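Local coordinates for protein CdnC (Chryseobacterium gregarium DSM 19109, PDB 7MGV) that probably uses ATP to install side-chain ester (omega-ester) macrocycles in the core regions of a ribosomally made precursor peptide, as a graspetide-forming ATP-grasp ligase, at residues Ser35-Cys48 with Glu330-Lys344. Residues are numbered along the deposited sequence; the frame is centred on the assembly and turned at random.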
loop_
_atom_site.group_PDB
_atom_site.type_symbol
_atom_site.label_atom_id
_atom_site.label_comp_id
_atom_site.label_asym_id
_atom_site.label_seq_id
_atom_site.Cartn_x
_atom_site.Cartn_y
_atom_site.Cartn_z
ATOM N N SER A 35 -12.470 22.779 -1.303
ATOM C CA SER A 35 -13.241 21.847 -0.489
ATOM C C SER A 35 -12.786 21.883 0.965
ATOM O O SER A 35 -13.601 21.740 1.884
ATOM C CB SER A 35 -13.116 20.432 -1.053
ATOM O OG SER A 35 -13.441 19.466 -0.074
ATOM N N ILE A 36 -11.484 22.074 1.193
ATOM C CA ILE A 36 -10.956 22.142 2.548
ATOM C C ILE A 36 -11.370 23.430 3.250
ATOM O O ILE A 36 -11.326 23.495 4.480
ATOM C CB ILE A 36 -9.421 21.998 2.522
ATOM C CG1 ILE A 36 -8.875 21.719 3.926
ATOM C CG2 ILE A 36 -8.776 23.240 1.927
ATOM C CD1 ILE A 36 -7.369 21.833 4.026
ATOM N N ASP A 37 -11.793 24.453 2.502
ATOM C CA ASP A 37 -12.097 25.743 3.114
ATOM C C ASP A 37 -13.307 25.652 4.038
ATOM O O ASP A 37 -13.267 26.128 5.180
ATOM C CB ASP A 37 -12.323 26.796 2.028
ATOM C CG ASP A 37 -11.136 27.722 1.860
ATOM O OD1 ASP A 37 -10.154 27.573 2.616
ATOM O OD2 ASP A 37 -11.181 28.595 0.967
ATOM N N LYS A 38 -14.395 25.041 3.565
ATOM C CA LYS A 38 -15.592 24.948 4.394
ATOM C C LYS A 38 -15.384 23.985 5.557
ATOM O O LYS A 38 -15.889 24.218 6.663
ATOM C CB LYS A 38 -16.790 24.527 3.544
ATOM C CG LYS A 38 -17.949 25.514 3.586
ATOM C CD LYS A 38 -17.548 26.859 2.995
ATOM C CE LYS A 38 -18.693 27.860 3.048
ATOM N NZ LYS A 38 -18.920 28.394 4.420
ATOM N N VAL A 39 -14.634 22.903 5.330
ATOM C CA VAL A 39 -14.298 21.991 6.420
ATOM C C VAL A 39 -13.495 22.719 7.489
ATOM O O VAL A 39 -13.743 22.559 8.689
ATOM C CB VAL A 39 -13.544 20.761 5.880
ATOM C CG1 VAL A 39 -13.024 19.907 7.027
ATOM C CG2 VAL A 39 -14.444 19.940 4.971
ATOM N N THR A 40 -12.535 23.548 7.072
ATOM C CA THR A 40 -11.734 24.311 8.024
ATOM C C THR A 40 -12.586 25.329 8.771
ATOM O O THR A 40 -12.400 25.535 9.974
ATOM C CB THR A 40 -10.578 25.002 7.295
ATOM O OG1 THR A 40 -9.698 24.015 6.743
ATOM C CG2 THR A 40 -9.794 25.895 8.247
ATOM N N GLU A 41 -13.528 25.972 8.077
ATOM C CA GLU A 41 -14.425 26.915 8.741
ATOM C C GLU A 41 -15.258 26.218 9.812
ATOM O O GLU A 41 -15.401 26.719 10.937
ATOM C CB GLU A 41 -15.331 27.589 7.709
ATOM C CG GLU A 41 -16.653 28.085 8.276
ATOM C CD GLU A 41 -17.580 28.639 7.213
ATOM O OE1 GLU A 41 -17.108 28.907 6.088
ATOM O OE2 GLU A 41 -18.784 28.804 7.501
ATOM N N TYR A 42 -15.813 25.051 9.478
ATOM C CA TYR A 42 -16.646 24.341 10.440
ATOM C C TYR A 42 -15.817 23.763 11.583
ATOM O O TYR A 42 -16.318 23.642 12.708
ATOM C CB TYR A 42 -17.443 23.247 9.734
ATOM C CG TYR A 42 -18.648 23.772 8.987
ATOM C CD1 TYR A 42 -19.448 24.766 9.536
ATOM C CD2 TYR A 42 -18.985 23.278 7.735
ATOM C CE1 TYR A 42 -20.552 25.251 8.859
ATOM C CE2 TYR A 42 -20.086 23.755 7.049
ATOM C CZ TYR A 42 -20.865 24.742 7.617
ATOM O OH TYR A 42 -21.962 25.221 6.939
ATOM N N ILE A 43 -14.550 23.424 11.330
ATOM C CA ILE A 43 -13.673 22.997 12.417
ATOM C C ILE A 43 -13.346 24.176 13.327
ATOM O O ILE A 43 -13.299 24.036 14.555
ATOM C CB ILE A 43 -12.396 22.343 11.857
ATOM C CG1 ILE A 43 -12.717 20.987 11.225
ATOM C CG2 ILE A 43 -11.360 22.163 12.957
ATOM C CD1 ILE A 43 -11.547 20.361 10.495
ATOM N N ASP A 44 -13.116 25.354 12.739
ATOM C CA ASP A 44 -12.868 26.556 13.530
ATOM C C ASP A 44 -14.046 26.857 14.443
ATOM O O ASP A 44 -13.870 27.157 15.631
ATOM C CB ASP A 44 -12.588 27.744 12.607
ATOM C CG ASP A 44 -11.203 27.694 11.993
ATOM O OD1 ASP A 44 -10.439 26.763 12.320
ATOM O OD2 ASP A 44 -10.878 28.589 11.184
ATOM N N LYS A 45 -15.262 26.775 13.899
ATOM C CA LYS A 45 -16.445 26.972 14.729
ATOM C C LYS A 45 -16.547 25.877 15.794
ATOM O O LYS A 45 -16.896 26.151 16.950
ATOM C CB LYS A 45 -17.693 27.017 13.842
ATOM C CG LYS A 45 -18.757 28.044 14.266
ATOM C CD LYS A 45 -19.106 27.876 15.742
ATOM C CE LYS A 45 -20.472 28.403 16.120
ATOM N NZ LYS A 45 -20.653 28.283 17.592
ATOM N N ASN A 46 -16.209 24.633 15.439
ATOM C CA ASN A 46 -16.240 23.545 16.411
ATOM C C ASN A 46 -15.260 23.752 17.559
ATOM O O ASN A 46 -15.361 23.050 18.570
ATOM C CB ASN A 46 -15.958 22.212 15.717
ATOM C CG ASN A 46 -17.184 21.653 15.017
ATOM O OD1 ASN A 46 -18.225 22.306 14.952
ATOM N ND2 ASN A 46 -17.070 20.433 14.501
ATOM N N GLY A 47 -14.332 24.697 17.437
ATOM C CA GLY A 47 -13.412 25.001 18.512
ATOM C C GLY A 47 -12.089 24.279 18.448
ATOM O O GLY A 47 -11.434 24.129 19.486
ATOM N N CYS A 48 -11.671 23.825 17.271
ATOM C CA CYS A 48 -10.412 23.119 17.107
ATOM C C CYS A 48 -9.511 23.874 16.140
ATOM O O CYS A 48 -9.964 24.718 15.361
ATOM C CB CYS A 48 -10.638 21.685 16.612
ATOM S SG CYS A 48 -11.656 20.668 17.711
ATOM N N GLU A 330 -25.692 24.715 2.673
ATOM C CA GLU A 330 -24.581 25.190 3.501
ATOM C C GLU A 330 -23.585 24.071 3.811
ATOM O O GLU A 330 -23.097 23.944 4.937
ATOM C CB GLU A 330 -25.089 25.843 4.789
ATOM C CG GLU A 330 -26.004 27.035 4.554
ATOM C CD GLU A 330 -25.308 28.363 4.787
ATOM O OE1 GLU A 330 -24.561 28.809 3.888
ATOM O OE2 GLU A 330 -25.510 28.962 5.863
ATOM N N ASN A 331 -23.288 23.251 2.799
ATOM C CA ASN A 331 -22.178 22.297 2.824
ATOM C C ASN A 331 -22.307 21.315 3.993
ATOM O O ASN A 331 -21.510 21.300 4.933
ATOM C CB ASN A 331 -20.838 23.040 2.866
ATOM C CG ASN A 331 -20.782 24.190 1.883
ATOM O OD1 ASN A 331 -21.034 25.341 2.242
ATOM N ND2 ASN A 331 -20.457 23.885 0.633
ATOM N N ARG A 332 -23.350 20.485 3.904
ATOM C CA ARG A 332 -23.610 19.514 4.962
ATOM C C ARG A 332 -22.534 18.435 5.035
ATOM O O ARG A 332 -22.236 17.940 6.126
ATOM C CB ARG A 332 -24.988 18.879 4.767
ATOM C CG ARG A 332 -26.148 19.787 5.152
ATOM C CD ARG A 332 -26.048 20.239 6.604
ATOM N NE ARG A 332 -25.454 21.568 6.729
ATOM C CZ ARG A 332 -25.129 22.138 7.885
ATOM N NH1 ARG A 332 -25.342 21.497 9.026
ATOM N NH2 ARG A 332 -24.593 23.351 7.899
ATOM N N ILE A 333 -21.941 18.054 3.900
ATOM C CA ILE A 333 -20.889 17.040 3.928
ATOM C C ILE A 333 -19.631 17.595 4.587
ATOM O O ILE A 333 -18.939 16.889 5.333
ATOM C CB ILE A 333 -20.602 16.518 2.508
ATOM C CG1 ILE A 333 -21.888 16.013 1.854
ATOM C CG2 ILE A 333 -19.557 15.413 2.544
ATOM C CD1 ILE A 333 -21.698 15.521 0.434
ATOM N N SER A 334 -19.312 18.865 4.323
ATOM C CA SER A 334 -18.178 19.492 4.993
ATOM C C SER A 334 -18.410 19.570 6.497
ATOM O O SER A 334 -17.489 19.337 7.289
ATOM C CB SER A 334 -17.928 20.883 4.412
ATOM O OG SER A 334 -17.628 20.810 3.029
ATOM N N LYS A 335 -19.639 19.889 6.907
ATOM C CA LYS A 335 -19.970 19.895 8.327
ATOM C C LYS A 335 -19.846 18.498 8.922
ATOM O O LYS A 335 -19.380 18.332 10.053
ATOM C CB LYS A 335 -21.383 20.439 8.533
ATOM C CG LYS A 335 -21.858 20.418 9.976
ATOM C CD LYS A 335 -21.862 21.814 10.575
ATOM C CE LYS A 335 -22.094 21.772 12.076
ATOM N NZ LYS A 335 -20.979 21.089 12.784
ATOM N N SER A 336 -20.262 17.475 8.175
ATOM C CA SER A 336 -20.105 16.105 8.648
ATOM C C SER A 336 -18.637 15.775 8.878
ATOM O O SER A 336 -18.266 15.243 9.934
ATOM C CB SER A 336 -20.737 15.132 7.647
ATOM O OG SER A 336 -22.136 15.059 7.834
ATOM N N ILE A 337 -17.789 16.105 7.899
ATOM C CA ILE A 337 -16.362 15.815 8.022
ATOM C C ILE A 337 -15.753 16.578 9.191
ATOM O O ILE A 337 -14.927 16.038 9.940
ATOM C CB ILE A 337 -15.640 16.131 6.700
ATOM C CG1 ILE A 337 -16.148 15.202 5.596
ATOM C CG2 ILE A 337 -14.130 15.986 6.854
ATOM C CD1 ILE A 337 -15.692 15.571 4.215
ATOM N N ALA A 338 -16.154 17.836 9.378
ATOM C CA ALA A 338 -15.621 18.627 10.483
ATOM C C ALA A 338 -16.029 18.041 11.831
ATOM O O ALA A 338 -15.199 17.902 12.737
ATOM C CB ALA A 338 -16.092 20.075 10.363
ATOM N N ASP A 339 -17.310 17.692 11.980
ATOM C CA ASP A 339 -17.770 17.080 13.222
ATOM C C ASP A 339 -17.054 15.762 13.483
ATOM O O ASP A 339 -16.749 15.428 14.634
ATOM C CB ASP A 339 -19.282 16.867 13.175
ATOM C CG ASP A 339 -20.057 18.168 13.233
ATOM O OD1 ASP A 339 -19.432 19.229 13.440
ATOM O OD2 ASP A 339 -21.294 18.129 13.071
ATOM N N LEU A 340 -16.777 14.998 12.425
ATOM C CA LEU A 340 -16.072 13.733 12.595
ATOM C C LEU A 340 -14.630 13.958 13.031
ATOM O O LEU A 340 -14.114 13.231 13.887
ATOM C CB LEU A 340 -16.121 12.929 11.296
ATOM C CG LEU A 340 -15.552 11.510 11.344
ATOM C CD1 LEU A 340 -16.550 10.541 11.962
ATOM C CD2 LEU A 340 -15.144 11.049 9.954
ATOM N N LEU A 341 -13.964 14.962 12.457
ATOM C CA LEU A 341 -12.556 15.186 12.770
ATOM C C LEU A 341 -12.369 15.776 14.165
ATOM O O LEU A 341 -11.308 15.594 14.772
ATOM C CB LEU A 341 -11.921 16.094 11.717
ATOM C CG LEU A 341 -11.844 15.542 10.292
ATOM C CD1 LEU A 341 -11.074 16.492 9.386
ATOM C CD2 LEU A 341 -11.224 14.152 10.278
ATOM N N CYS A 342 -13.378 16.472 14.686
ATOM C CA CYS A 342 -13.337 17.048 16.024
ATOM C C CYS A 342 -13.945 16.133 17.080
ATOM O O CYS A 342 -14.190 16.584 18.203
ATOM C CB CYS A 342 -14.065 18.393 16.043
ATOM S SG CYS A 342 -13.518 19.582 14.795
ATOM N N ASP A 343 -14.218 14.871 16.734
ATOM C CA ASP A 343 -14.782 13.888 17.662
ATOM C C ASP A 343 -16.155 14.321 18.174
ATOM O O ASP A 343 -16.501 14.109 19.337
ATOM C CB ASP A 343 -13.826 13.609 18.824
ATOM C CG ASP A 343 -14.056 12.247 19.455
ATOM O OD1 ASP A 343 -14.771 11.422 18.846
ATOM O OD2 ASP A 343 -13.522 11.997 20.558
ATOM N N LYS A 344 -16.943 14.937 17.295
ATOM C CA LYS A 344 -18.314 15.319 17.602
ATOM C C LYS A 344 -19.315 14.512 16.780
ATOM O O LYS A 344 -20.417 14.983 16.490
ATOM C CB LYS A 344 -18.517 16.816 17.379
ATOM C CG LYS A 344 -17.807 17.688 18.405
ATOM C CD LYS A 344 -17.965 19.167 18.090
ATOM C CE LYS A 344 -19.428 19.579 18.084
ATOM N NZ LYS A 344 -19.617 20.925 17.477
#
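Helices 35-46 and 332-341 pack with their axes 8.2 Å apart at closest approach and a crossing angle of -50°, Val-39 facing Ser-334 and Ile-43 facing Ala-338. The pair joins the pre-ATP-grasp domain, whose parallel sheet carries helix 35-46, to the last helix of the chain, 332-341, which also packs on strand 234-241, and its centre is built by knobs-into-holes packing. Ala-338 is one knob, its CB set among Val-39, Tyr-42, Ile-43 and Asn-46; Ser-334 is another, nested against Lys-38 and Val-39 while its hydroxyl bonds to Asp-325. Tyr-42 runs from Ala-338 back along helix 332-341 to its N-terminal end with CG anti to the tyrosine carbonyl carbon (chi1 -78°), which turns one face of the ring to the aliphatic chain of Lys-335. The CD of that lysine stands 4.0 Å from the centroid of the Tyr-42 ring, a CH-pi contact over the face, while the phenol OH gives a 2.6 Å hydrogen bond to Glu-330 O, which lies at the ring edge just ahead of the helix. A leucine in place of Tyr-42 would probably leave Glu-330 O without this donor and the Lys-335 chain without its aromatic platform. Beside that knob, Ala-338, Ile-43 CG1 lies 3.6 Å from Ala-338 CB, and Ile-43 CG2 meets Cys-342 SG. Past the helix end, Cys-48 SG approaches Cys-342 SG to 3.6 Å, a contact of sulfurs without a disulfide. Asp-339 OD1, in a salt bridge with Lys-335 NZ, also takes a nearly straight bond (171°) from Asn-46 ND2 at 2.9 Å, on the anti lone pair of Asp-339 OD1 and close to the amide plane of Asn-46.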